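Local atomic coordinates of HigA antitoxin (Streptococcus pneumoniae TIGR4, PDB entry 6AF4), a protein that probably binds DNA through a helix-turn-helix domain and serves as the antitoxin of a HigBA-type toxin-antitoxin pair. Residues Glu38-Lys43 with Arg63-Lys68; Lys49-Glu52 with Ser57-Val60; Met33-Glu38 with Leu83-Ala88; Asp12-Leu17 with Glu25-Val30. One frame throughout, in Å; residues are numbered along the deposited sequence.

Contact 1 of 4, residues Glu38-Lys43 with Arg63-Lys68; sequences EARNEK and RMETGK
Glu65 and Arg40 reach toward one another from opposite directions and bridge the end of helix 58-65 to helix 20-40. Along Arg63-Lys68, Glu65 carries the whole contact. With chi1 at -168° and the chain extended beyond CG, its carboxylate stands well clear of its own helix. OE2 makes a salt bridge with Arg40 NH2 at 2.6 Å. The flat groups do not lie side by side: guanidinium and carboxylate planes are 77° apart, and Glu65 OE1 sits over one guanidinium face, 3.9 Å from Arg40 NH2. The pairing is therefore an ion pair through one nitrogen, not a two-armed coplanar grip. Arg40 bends at chi3 (-72°) to present NH2, while its NE makes a weak hydrogen bond back to Leu36 O. Glu65 OE2 also hydrogen-bonds to an aromatic side chain of another protein's chain, which gives OE2 of this buried residue a second partner at the interface. At Thr66 the backbone leaves helical geometry. The bridge thus spans the surface where helices 20-40 and 58-65 meet the other protein; the side chain of Glu65 lies on Met33 and Leu36, and the long, apolar chain of Met64 suits its place against Ile32 of helix 20-40 and Val76 and Val79 of helix 73-82.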
loop_
_atom_site.group_PDB
_atom_site.type_symbol
_atom_site.label_atom_id
_atom_site.label_comp_id
_atom_site.label_asym_id
_atom_site.label_seq_id
_atom_site.Cartn_x
_atom_site.Cartn_y
_atom_site.Cartn_z
ATOM N N GLU H 38 -11.494 -12.963 7.624
ATOM C CA GLU H 38 -11.263 -13.392 9.002
ATOM C C GLU H 38 -11.892 -12.427 10.003
ATOM O O GLU H 38 -11.954 -12.709 11.197
ATOM C CB GLU H 38 -9.764 -13.528 9.283
ATOM C CG GLU H 38 -9.088 -14.656 8.514
ATOM C CD GLU H 38 -7.574 -14.654 8.663
ATOM O OE1 GLU H 38 -6.930 -13.674 8.230
ATOM O OE2 GLU H 38 -7.030 -15.638 9.210
ATOM N N ALA H 39 -12.321 -11.267 9.518
ATOM C CA ALA H 39 -13.125 -10.353 10.319
ATOM C C ALA H 39 -14.605 -10.741 10.298
ATOM O O ALA H 39 -15.312 -10.567 11.291
ATOM C CB ALA H 39 -12.942 -8.922 9.834
ATOM N N ARG H 40 -15.070 -11.250 9.158
ATOM C CA ARG H 40 -16.502 -11.458 8.932
ATOM C C ARG H 40 -17.120 -12.692 9.590
ATOM O O ARG H 40 -18.158 -12.591 10.247
ATOM C CB ARG H 40 -16.778 -11.517 7.430
ATOM C CG ARG H 40 -16.949 -10.158 6.788
ATOM C CD ARG H 40 -17.430 -10.279 5.356
ATOM N NE ARG H 40 -16.386 -10.778 4.467
ATOM C CZ ARG H 40 -16.603 -11.177 3.219
ATOM N NH1 ARG H 40 -17.828 -11.141 2.715
ATOM N NH2 ARG H 40 -15.595 -11.615 2.475
ATOM N N ASN H 41 -16.497 -13.852 9.403
ATOM C CA ASN H 41 -17.043 -15.101 9.933
ATOM C C ASN H 41 -16.495 -15.423 11.325
ATOM O O ASN H 41 -16.993 -16.325 12.002
ATOM C CB ASN H 41 -16.755 -16.260 8.971
ATOM C CG ASN H 41 -17.512 -17.536 9.331
ATOM O OD1 ASN H 41 -18.622 -17.486 9.860
ATOM N ND2 ASN H 41 -16.902 -18.687 9.051
ATOM N N GLU H 42 -15.483 -14.673 11.758
ATOM C CA GLU H 42 -14.859 -14.909 13.060
ATOM C C GLU H 42 -15.233 -13.833 14.076
ATOM O O GLU H 42 -15.866 -14.103 15.094
ATOM C CB GLU H 42 -13.327 -14.960 12.946
ATOM C CG GLU H 42 -12.699 -15.744 11.784
ATOM C CD GLU H 42 -13.541 -16.882 11.235
ATOM O OE1 GLU H 42 -13.846 -17.835 11.988
ATOM O OE2 GLU H 42 -13.866 -16.836 10.028
ATOM N N LYS H 43 -14.805 -12.612 13.780
ATOM C CA LYS H 43 -14.920 -11.485 14.699
ATOM C C LYS H 43 -16.304 -10.851 14.654
ATOM O O LYS H 43 -16.615 -9.953 15.436
ATOM C CB LYS H 43 -13.854 -10.435 14.372
ATOM C CG LYS H 43 -12.445 -11.001 14.275
ATOM C CD LYS H 43 -11.736 -10.941 15.613
ATOM C CE LYS H 43 -11.647 -9.504 16.101
ATOM N NZ LYS H 43 -10.609 -9.326 17.152
ATOM N N ARG H 63 -14.674 -2.492 -3.059
ATOM C CA ARG H 63 -13.703 -2.564 -4.145
ATOM C C ARG H 63 -12.311 -2.901 -3.633
ATOM O O ARG H 63 -11.478 -3.412 -4.371
ATOM C CB ARG H 63 -13.651 -1.248 -4.920
ATOM C CG ARG H 63 -14.933 -0.883 -5.633
ATOM C CD ARG H 63 -14.801 0.488 -6.264
ATOM N NE ARG H 63 -13.643 1.206 -5.739
ATOM C CZ ARG H 63 -13.694 2.432 -5.228
ATOM N NH1 ARG H 63 -14.849 3.081 -5.169
ATOM N NH2 ARG H 63 -12.589 3.007 -4.771
ATOM N N MET H 64 -12.053 -2.592 -2.371
ATOM C CA MET H 64 -10.769 -2.923 -1.774
ATOM C C MET H 64 -10.642 -4.435 -1.623
ATOM O O MET H 64 -9.544 -4.989 -1.675
ATOM C CB MET H 64 -10.613 -2.231 -0.424
ATOM C CG MET H 64 -9.327 -2.561 0.294
ATOM S SD MET H 64 -9.294 -1.832 1.934
ATOM C CE MET H 64 -7.812 -2.577 2.605
ATOM N N GLU H 65 -11.776 -5.098 -1.432
ATOM C CA GLU H 65 -11.801 -6.550 -1.332
ATOM C C GLU H 65 -11.709 -7.200 -2.711
ATOM O O GLU H 65 -10.957 -8.151 -2.907
ATOM C CB GLU H 65 -13.063 -7.018 -0.611
ATOM C CG GLU H 65 -13.020 -8.479 -0.213
ATOM C CD GLU H 65 -14.274 -8.925 0.497
ATOM O OE1 GLU H 65 -15.045 -8.054 0.951
ATOM O OE2 GLU H 65 -14.494 -10.148 0.596
ATOM N N THR H 66 -12.474 -6.683 -3.667
ATOM C CA THR H 66 -12.419 -7.208 -5.023
ATOM C C THR H 66 -11.396 -6.396 -5.803
ATOM O O THR H 66 -11.648 -5.254 -6.178
ATOM C CB THR H 66 -13.795 -7.151 -5.715
ATOM O OG1 THR H 66 -14.097 -5.799 -6.083
ATOM C CG2 THR H 66 -14.880 -7.683 -4.784
ATOM N N GLY H 67 -10.272 -7.030 -6.115
ATOM C CA GLY H 67 -9.038 -6.321 -6.407
ATOM C C GLY H 67 -8.932 -5.642 -7.757
ATOM O O GLY H 67 -7.832 -5.288 -8.185
ATOM N N LYS H 68 -10.070 -5.463 -8.419
ATOM C CA LYS H 68 -10.140 -4.864 -9.751
ATOM C C LYS H 68 -9.315 -3.587 -9.916
ATOM O O LYS H 68 -8.520 -3.475 -10.850
ATOM C CB LYS H 68 -11.601 -4.581 -10.083
ATOM C CG LYS H 68 -11.858 -3.998 -11.455
ATOM C CD LYS H 68 -13.344 -4.065 -11.798
ATOM C CE LYS H 68 -14.264 -3.903 -10.579
ATOM N NZ LYS H 68 -13.968 -2.725 -9.702
#

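Contact 2 of 4, residues Lys49-Glu52 with Ser57-Val60; sequences KLEE and SQPV
Glu51 OE2 faces the backbone N of Gln58, at 3.1 Å, just where helix 58-65 begins. The hydrogen bond is weak, since the N-H...O angle is only 129°. The same oxygen lies 3.5 Å from Ser57 CA and 3.9 Å from Gln58 CB, so the carboxylate rests against the first turn instead of meeting it at a single point. Glutamate suits the spot: an anionic group beside the amino end of a helix should be favoured by the helix dipole. Its chain is long enough because chi1 (170°) sets CG beside the carbonyl carbon and the rest reaches across, extended. Ser57 occupies the N-cap position, but its own hydroxyl makes no capping bond, and the side chain from the preceding helix approaches the first turn instead. Glu51 OE1 lies 3.8 Å from Gln58 OE1 as modelled, without a hydrogen bond; the side chains cross at about a right angle and their flat ends are turned 55° apart. Further out, Gln58 also packs on Gln47 and Lys48 of helix 47-54. Leu50, the preceding residue, is buried against Ile45, Val79, Ser82 and Leu83 and fixes the inner side of helix 47-54. This is the surface edge of the helix-turn-helix unit: helix 47-54 followed by helix 58-65, which in this family is probably the DNA-recognition helix, with helix 73-82 packed on Leu50.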
loop_
_atom_site.group_PDB
_atom_site.type_symbol
_atom_site.label_atom_id
_atom_site.label_comp_id
_atom_site.label_asym_id
_atom_site.label_seq_id
_atom_site.Cartn_x
_atom_site.Cartn_y
_atom_site.Cartn_z
ATOM N N LYS H 49 -20.243 -2.464 9.650
ATOM C CA LYS H 49 -19.640 -2.215 10.947
ATOM C C LYS H 49 -18.234 -1.660 10.802
ATOM O O LYS H 49 -17.817 -0.776 11.550
ATOM C CB LYS H 49 -19.625 -3.515 11.762
ATOM C CG LYS H 49 -18.822 -3.461 13.042
ATOM C CD LYS H 49 -19.534 -2.654 14.104
ATOM C CE LYS H 49 -18.860 -2.848 15.449
ATOM N NZ LYS H 49 -19.518 -2.047 16.514
ATOM N N LEU H 50 -17.518 -2.194 9.823
ATOM C CA LEU H 50 -16.172 -1.751 9.508
ATOM C C LEU H 50 -16.184 -0.351 8.899
ATOM O O LEU H 50 -15.228 0.413 9.052
ATOM C CB LEU H 50 -15.508 -2.743 8.551
ATOM C CG LEU H 50 -14.079 -2.443 8.105
ATOM C CD1 LEU H 50 -13.232 -2.111 9.314
ATOM C CD2 LEU H 50 -13.519 -3.635 7.367
ATOM N N GLU H 51 -17.276 -0.020 8.217
ATOM C CA GLU H 51 -17.427 1.293 7.599
ATOM C C GLU H 51 -17.308 2.415 8.627
ATOM O O GLU H 51 -16.549 3.364 8.432
ATOM C CB GLU H 51 -18.768 1.407 6.864
ATOM C CG GLU H 51 -19.082 2.833 6.415
ATOM C CD GLU H 51 -20.385 2.947 5.641
ATOM O OE1 GLU H 51 -21.412 2.415 6.113
ATOM O OE2 GLU H 51 -20.382 3.582 4.564
ATOM N N GLU H 52 -18.056 2.302 9.721
ATOM C CA GLU H 52 -18.062 3.346 10.740
ATOM C C GLU H 52 -16.875 3.241 11.696
ATOM O O GLU H 52 -16.511 4.224 12.345
ATOM C CB GLU H 52 -19.376 3.317 11.525
ATOM C CG GLU H 52 -19.508 2.181 12.524
ATOM C CD GLU H 52 -20.956 1.804 12.775
ATOM O OE1 GLU H 52 -21.843 2.611 12.431
ATOM O OE2 GLU H 52 -21.207 0.708 13.322
ATOM N N SER H 57 -15.882 4.391 3.548
ATOM C CA SER H 57 -17.244 4.045 3.159
ATOM C C SER H 57 -17.362 2.602 2.677
ATOM O O SER H 57 -16.362 1.906 2.508
ATOM C CB SER H 57 -17.739 4.994 2.067
ATOM O OG SER H 57 -16.928 4.904 0.910
ATOM N N GLN H 58 -18.599 2.169 2.446
ATOM C CA GLN H 58 -18.879 0.797 2.026
ATOM C C GLN H 58 -18.486 0.466 0.575
ATOM O O GLN H 58 -17.947 -0.609 0.321
ATOM C CB GLN H 58 -20.355 0.463 2.262
ATOM C CG GLN H 58 -20.620 -1.031 2.341
ATOM C CD GLN H 58 -21.781 -1.375 3.252
ATOM O OE1 GLN H 58 -21.868 -0.884 4.378
ATOM N NE2 GLN H 58 -22.677 -2.230 2.771
ATOM N N PRO H 59 -18.786 1.357 -0.390
ATOM C CA PRO H 59 -18.332 1.005 -1.743
ATOM C C PRO H 59 -16.811 0.936 -1.861
ATOM O O PRO H 59 -16.294 0.125 -2.628
ATOM C CB PRO H 59 -18.891 2.140 -2.607
ATOM C CG PRO H 59 -20.071 2.637 -1.851
ATOM C CD PRO H 59 -19.680 2.530 -0.407
ATOM N N VAL H 60 -16.109 1.774 -1.103
ATOM C CA VAL H 60 -14.653 1.820 -1.154
ATOM C C VAL H 60 -14.034 0.553 -0.556
ATOM O O VAL H 60 -13.077 0.004 -1.105
ATOM C CB VAL H 60 -14.105 3.069 -0.423
ATOM C CG1 VAL H 60 -12.588 3.020 -0.323
ATOM C CG2 VAL H 60 -14.550 4.336 -1.140
#

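Contact 3 of 4, residues Met33-Glu38 with Leu83-Ala88; sequences MSELIE and LGKTLA
Glu35 pairs with Lys85, and Leu83 packs on the backbone and CB of Glu35, where helix 20-40 lies against the Schellman motif that closes helix 73-82 and leads into strand 85-91. Gly84 is the residue with positive phi (90°), an angle glycine tolerates easily; two bonds run back into the last helical turn, after which the chain can swing out as a strand. Among the polar groups, Glu35 OE1 accepts a weak hydrogen bond from Lys85 NZ at 3.2 Å, which is also a salt bridge. Both chains bend at chi2, and the methylenes of Lys85 lie across the carboxylate, with CE 3.6 Å from Glu35 OE2. Lysine suits this partly exposed edge because its aliphatic length can cover a buried glutamate while its charge pairs with it. Thr86 OG1 donates to Lys85 O at 2.6 Å, so the hydroxyl of this buried threonine is satisfied by the preceding carbonyl. Ser34 OG turns back on Val30 O and also bonds polar side chains of another protein's chain, one of them weakly. Residues 85-88 join an antiparallel sheet with a strand of the second subunit, where Leu87 packs on its counterpart, so the joint couples the helical core to the dimer interface. Beside the salt bridge, Leu83 adds van der Waals packing: its CD2 lies 3.4 Å from Glu35 O and 3.8 Å from Glu35 CB.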
loop_
_atom_site.group_PDB
_atom_site.type_symbol
_atom_site.label_atom_id
_atom_site.label_comp_id
_atom_site.label_asym_id
_atom_site.label_seq_id
_atom_site.Cartn_x
_atom_site.Cartn_y
_atom_site.Cartn_z
ATOM N N MET H 33 -7.775 -9.477 1.398
ATOM C CA MET H 33 -9.010 -10.249 1.336
ATOM C C MET H 33 -9.161 -11.113 2.583
ATOM O O MET H 33 -10.254 -11.235 3.128
ATOM C CB MET H 33 -9.047 -11.127 0.081
ATOM C CG MET H 33 -9.489 -10.405 -1.182
ATOM S SD MET H 33 -9.556 -11.490 -2.628
ATOM C CE MET H 33 -7.879 -11.363 -3.236
ATOM N N SER H 34 -8.053 -11.699 3.031
ATOM C CA SER H 34 -8.053 -12.558 4.213
ATOM C C SER H 34 -8.519 -11.819 5.460
ATOM O O SER H 34 -9.376 -12.310 6.195
ATOM C CB SER H 34 -6.662 -13.141 4.455
ATOM O OG SER H 34 -6.321 -14.073 3.446
ATOM N N GLU H 35 -7.946 -10.641 5.693
ATOM C CA GLU H 35 -8.295 -9.837 6.858
ATOM C C GLU H 35 -9.786 -9.516 6.882
ATOM O O GLU H 35 -10.429 -9.597 7.928
ATOM C CB GLU H 35 -7.478 -8.545 6.888
ATOM C CG GLU H 35 -5.984 -8.752 7.099
ATOM C CD GLU H 35 -5.656 -9.397 8.436
ATOM O OE1 GLU H 35 -6.475 -9.291 9.373
ATOM O OE2 GLU H 35 -4.572 -10.010 8.547
ATOM N N LEU H 36 -10.332 -9.164 5.723
ATOM C CA LEU H 36 -11.751 -8.852 5.610
ATOM C C LEU H 36 -12.610 -10.090 5.837
ATOM O O LEU H 36 -13.718 -10.001 6.363
ATOM C CB LEU H 36 -12.056 -8.240 4.244
ATOM C CG LEU H 36 -11.420 -6.868 4.017
ATOM C CD1 LEU H 36 -11.697 -6.365 2.615
ATOM C CD2 LEU H 36 -11.928 -5.881 5.048
ATOM N N ILE H 37 -12.092 -11.247 5.436
ATOM C CA ILE H 37 -12.797 -12.509 5.622
ATOM C C ILE H 37 -12.703 -12.998 7.067
ATOM O O ILE H 37 -13.708 -13.384 7.666
ATOM C CB ILE H 37 -12.251 -13.594 4.674
ATOM C CG1 ILE H 37 -12.630 -13.274 3.228
ATOM C CG2 ILE H 37 -12.780 -14.967 5.058
ATOM C CD1 ILE H 37 -11.824 -14.043 2.210
ATOM N N GLU H 38 -11.494 -12.963 7.624
ATOM C CA GLU H 38 -11.263 -13.392 9.002
ATOM C C GLU H 38 -11.892 -12.427 10.003
ATOM O O GLU H 38 -11.954 -12.709 11.197
ATOM C CB GLU H 38 -9.764 -13.528 9.283
ATOM C CG GLU H 38 -9.088 -14.656 8.514
ATOM C CD GLU H 38 -7.574 -14.654 8.663
ATOM O OE1 GLU H 38 -6.930 -13.674 8.230
ATOM O OE2 GLU H 38 -7.030 -15.638 9.210
ATOM N N LEU H 83 -8.782 -3.371 12.248
ATOM C CA LEU H 83 -8.694 -4.819 12.407
ATOM C C LEU H 83 -7.469 -5.235 13.216
ATOM O O LEU H 83 -7.249 -6.423 13.458
ATOM C CB LEU H 83 -8.672 -5.505 11.038
ATOM C CG LEU H 83 -10.006 -5.794 10.340
ATOM C CD1 LEU H 83 -10.844 -4.545 10.188
ATOM C CD2 LEU H 83 -9.766 -6.427 8.983
ATOM N N GLY H 84 -6.667 -4.257 13.622
ATOM C CA GLY H 84 -5.507 -4.528 14.450
ATOM C C GLY H 84 -4.237 -4.810 13.674
ATOM O O GLY H 84 -3.245 -5.255 14.249
ATOM N N LYS H 85 -4.261 -4.559 12.368
ATOM C CA LYS H 85 -3.058 -4.713 11.553
ATOM C C LYS H 85 -2.674 -3.409 10.863
ATOM O O LYS H 85 -3.393 -2.412 10.959
ATOM C CB LYS H 85 -3.252 -5.812 10.504
ATOM C CG LYS H 85 -3.023 -7.225 11.015
ATOM C CD LYS H 85 -4.285 -7.826 11.602
ATOM C CE LYS H 85 -4.062 -9.278 11.987
ATOM N NZ LYS H 85 -5.337 -9.966 12.330
ATOM N N THR H 86 -1.541 -3.432 10.162
ATOM C CA THR H 86 -1.058 -2.290 9.388
ATOM C C THR H 86 0.113 -2.803 8.528
ATOM O O THR H 86 0.513 -3.958 8.664
ATOM C CB THR H 86 -0.699 -1.092 10.353
ATOM O OG1 THR H 86 -1.869 -0.285 10.545
ATOM C CG2 THR H 86 0.427 -0.186 9.860
ATOM N N LEU H 87 0.651 -1.966 7.644
ATOM C CA LEU H 87 1.741 -2.348 6.758
ATOM C C LEU H 87 3.091 -1.864 7.270
ATOM O O LEU H 87 3.184 -0.816 7.907
ATOM C CB LEU H 87 1.496 -1.796 5.356
ATOM C CG LEU H 87 0.230 -2.288 4.658
ATOM C CD1 LEU H 87 0.007 -1.523 3.364
ATOM C CD2 LEU H 87 0.328 -3.782 4.396
ATOM N N ALA H 88 4.132 -2.648 7.002
ATOM C CA ALA H 88 5.500 -2.257 7.324
ATOM C C ALA H 88 6.403 -2.459 6.115
ATOM O O ALA H 88 6.134 -3.311 5.268
ATOM C CB ALA H 88 6.017 -3.049 8.512
#

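Contact 4 of 4, residues Asp12-Leu17 with Glu25-Val30; sequences DVRAEL and ESDMRV
Arg14 joins helix 10-17 to helix 20-40 by a buried salt bridge to Asp27 and a weaker bond to Ser26, near the N-terminal end of the fold. Its CG is anti to the backbone N (chi1 -173°) and the chain stays extended to NE, a reach that lets arginine span two helices whose nearest CA atoms, those of Arg14 and Ser26, are 10.7 Å apart. The guanidinium meets Asp27 end-on: NH1 and NH2 both point at the single oxygen OD1, each at 3.0 Å. OD1 lies in the guanidinium plane, but the carboxylate is turned 56° from that plane, and the two nitrogens come to OD1 from one face of the carboxylate. Two bonds on one atom, plus a third partner at the neighbouring edge of the same plane, on the NE side of NH2, should hold the guanidinium against rotation. That partner is Ser26 OG, 3.0 Å from Arg14 NH2 in a weak hydrogen bond; a small serine lets the arginine come close to the helix. Both residues also have partners in another protein's chain: Arg14 NE bonds a polar side chain there, and Ser26 OG an acidic one. Val13 and Leu17 pack on aromatic groups of that chain. This is an end-on arginine-aspartate salt bridge in which both nitrogens share one oxygen, set within a protein-protein interface, consistent with an N-terminal arm of an antitoxin lying on its partner.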
loop_
_atom_site.group_PDB
_atom_site.type_symbol
_atom_site.label_atom_id
_atom_site.label_comp_id
_atom_site.label_asym_id
_atom_site.label_seq_id
_atom_site.Cartn_x
_atom_site.Cartn_y
_atom_site.Cartn_z
ATOM N N ASP H 12 4.238 -25.081 -7.241
ATOM C CA ASP H 12 5.076 -25.202 -8.431
ATOM C C ASP H 12 4.407 -24.566 -9.642
ATOM O O ASP H 12 5.030 -23.792 -10.371
ATOM C CB ASP H 12 5.387 -26.669 -8.724
ATOM C CG ASP H 12 6.112 -27.349 -7.582
ATOM O OD1 ASP H 12 6.853 -26.661 -6.846
ATOM O OD2 ASP H 12 5.939 -28.576 -7.420
ATOM N N VAL H 13 3.138 -24.899 -9.853
ATOM C CA VAL H 13 2.369 -24.342 -10.961
ATOM C C VAL H 13 2.350 -22.814 -10.914
ATOM O O VAL H 13 2.541 -22.150 -11.934
ATOM C CB VAL H 13 0.926 -24.883 -10.954
ATOM C CG1 VAL H 13 0.056 -24.129 -11.954
ATOM C CG2 VAL H 13 0.926 -26.378 -11.244
ATOM N N ARG H 14 2.142 -22.266 -9.720
ATOM C CA ARG H 14 2.097 -20.819 -9.518
ATOM C C ARG H 14 3.428 -20.151 -9.867
ATOM O O ARG H 14 3.461 -19.096 -10.505
ATOM C CB ARG H 14 1.721 -20.499 -8.069
ATOM C CG ARG H 14 1.482 -19.029 -7.795
ATOM C CD ARG H 14 1.190 -18.779 -6.323
ATOM N NE ARG H 14 0.506 -17.505 -6.126
ATOM C CZ ARG H 14 0.639 -16.742 -5.046
ATOM N NH1 ARG H 14 1.440 -17.117 -4.059
ATOM N NH2 ARG H 14 -0.027 -15.598 -4.959
ATOM N N ALA H 15 4.521 -20.773 -9.442
ATOM C CA ALA H 15 5.854 -20.236 -9.680
ATOM C C ALA H 15 6.193 -20.212 -11.170
ATOM O O ALA H 15 6.929 -19.340 -11.628
ATOM C CB ALA H 15 6.893 -21.043 -8.911
ATOM N N GLU H 16 5.655 -21.170 -11.920
ATOM C CA GLU H 16 5.951 -21.281 -13.347
ATOM C C GLU H 16 5.146 -20.310 -14.210
ATOM O O GLU H 16 5.665 -19.761 -15.182
ATOM C CB GLU H 16 5.712 -22.714 -13.830
ATOM C CG GLU H 16 6.684 -23.734 -13.252
ATOM C CD GLU H 16 6.575 -25.094 -13.920
ATOM O OE1 GLU H 16 5.645 -25.288 -14.733
ATOM O OE2 GLU H 16 7.420 -25.971 -13.631
ATOM N N LEU H 17 3.878 -20.108 -13.862
ATOM C CA LEU H 17 2.977 -19.305 -14.687
ATOM C C LEU H 17 2.997 -17.808 -14.372
ATOM O O LEU H 17 2.482 -17.001 -15.147
ATOM C CB LEU H 17 1.549 -19.830 -14.544
ATOM C CG LEU H 17 1.323 -21.288 -14.942
ATOM C CD1 LEU H 17 -0.142 -21.656 -14.797
ATOM C CD2 LEU H 17 1.798 -21.526 -16.364
ATOM N N GLU H 25 2.218 -9.155 -5.668
ATOM C CA GLU H 25 1.001 -8.351 -5.698
ATOM C C GLU H 25 -0.232 -9.211 -5.455
ATOM O O GLU H 25 -1.222 -8.747 -4.889
ATOM C CB GLU H 25 0.872 -7.612 -7.024
ATOM C CG GLU H 25 1.894 -6.517 -7.196
ATOM C CD GLU H 25 1.669 -5.719 -8.453
ATOM O OE1 GLU H 25 0.525 -5.706 -8.953
ATOM O OE2 GLU H 25 2.640 -5.109 -8.941
ATOM N N SER H 26 -0.168 -10.466 -5.885
ATOM C CA SER H 26 -1.245 -11.408 -5.620
ATOM C C SER H 26 -1.307 -11.726 -4.132
ATOM O O SER H 26 -2.391 -11.805 -3.554
ATOM C CB SER H 26 -1.057 -12.690 -6.429
ATOM O OG SER H 26 -2.057 -13.642 -6.111
ATOM N N ASP H 27 -0.138 -11.897 -3.516
ATOM C CA ASP H 27 -0.055 -12.197 -2.088
ATOM C C ASP H 27 -0.608 -11.055 -1.239
ATOM O O ASP H 27 -1.179 -11.285 -0.174
ATOM C CB ASP H 27 1.389 -12.497 -1.676
ATOM C CG ASP H 27 1.810 -13.920 -2.005
ATOM O OD1 ASP H 27 0.923 -14.770 -2.232
ATOM O OD2 ASP H 27 3.030 -14.191 -2.027
ATOM N N MET H 28 -0.439 -9.826 -1.713
ATOM C CA MET H 28 -0.956 -8.667 -0.999
ATOM C C MET H 28 -2.475 -8.607 -1.097
ATOM O O MET H 28 -3.154 -8.305 -0.116
ATOM C CB MET H 28 -0.338 -7.375 -1.538
ATOM C CG MET H 28 -0.846 -6.118 -0.843
ATOM S SD MET H 28 -0.647 -6.182 0.953
ATOM C CE MET H 28 1.135 -6.089 1.110
ATOM N N ARG H 29 -3.006 -8.901 -2.281
ATOM C CA ARG H 29 -4.451 -8.892 -2.484
ATOM C C ARG H 29 -5.142 -9.954 -1.634
ATOM O O ARG H 29 -6.207 -9.705 -1.076
ATOM C CB ARG H 29 -4.798 -9.099 -3.961
ATOM C CG ARG H 29 -4.500 -7.898 -4.847
ATOM C CD ARG H 29 -5.226 -7.996 -6.184
ATOM N NE ARG H 29 -4.841 -9.183 -6.942
ATOM C CZ ARG H 29 -3.766 -9.260 -7.723
ATOM N NH1 ARG H 29 -2.958 -8.216 -7.850
ATOM N NH2 ARG H 29 -3.495 -10.382 -8.375
ATOM N N VAL H 30 -4.542 -11.134 -1.526
ATOM C CA VAL H 30 -5.149 -12.191 -0.726
ATOM C C VAL H 30 -5.002 -11.888 0.763
ATOM O O VAL H 30 -5.867 -12.253 1.556
ATOM C CB VAL H 30 -4.554 -13.594 -1.040
ATOM C CG1 VAL H 30 -4.595 -13.874 -2.536
ATOM C CG2 VAL H 30 -3.139 -13.732 -0.505
#

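In the fold
From the N terminus, contact 4 closes first, over the short turn between helices 10-17 and 20-40, and stands in series with the rest. Contact 3 then opens the widest loop, from residues 33-38 to 83-88. Contact 1 is nested within it, sharing Glu38, and contact 2 within contact 1. Helix 20-40 is common to contacts 1, 3 and 4; helix 58-65 links contacts 1 and 2. Leu50 touches both Leu36 and Leu83, so the helix-turn-helix packs directly on contact 3. Met28 and Leu87 join contacts 3 and 4, both of which reach the second subunit, whereas contact 2 lies on the opposite side of the chain's centre from contact 4.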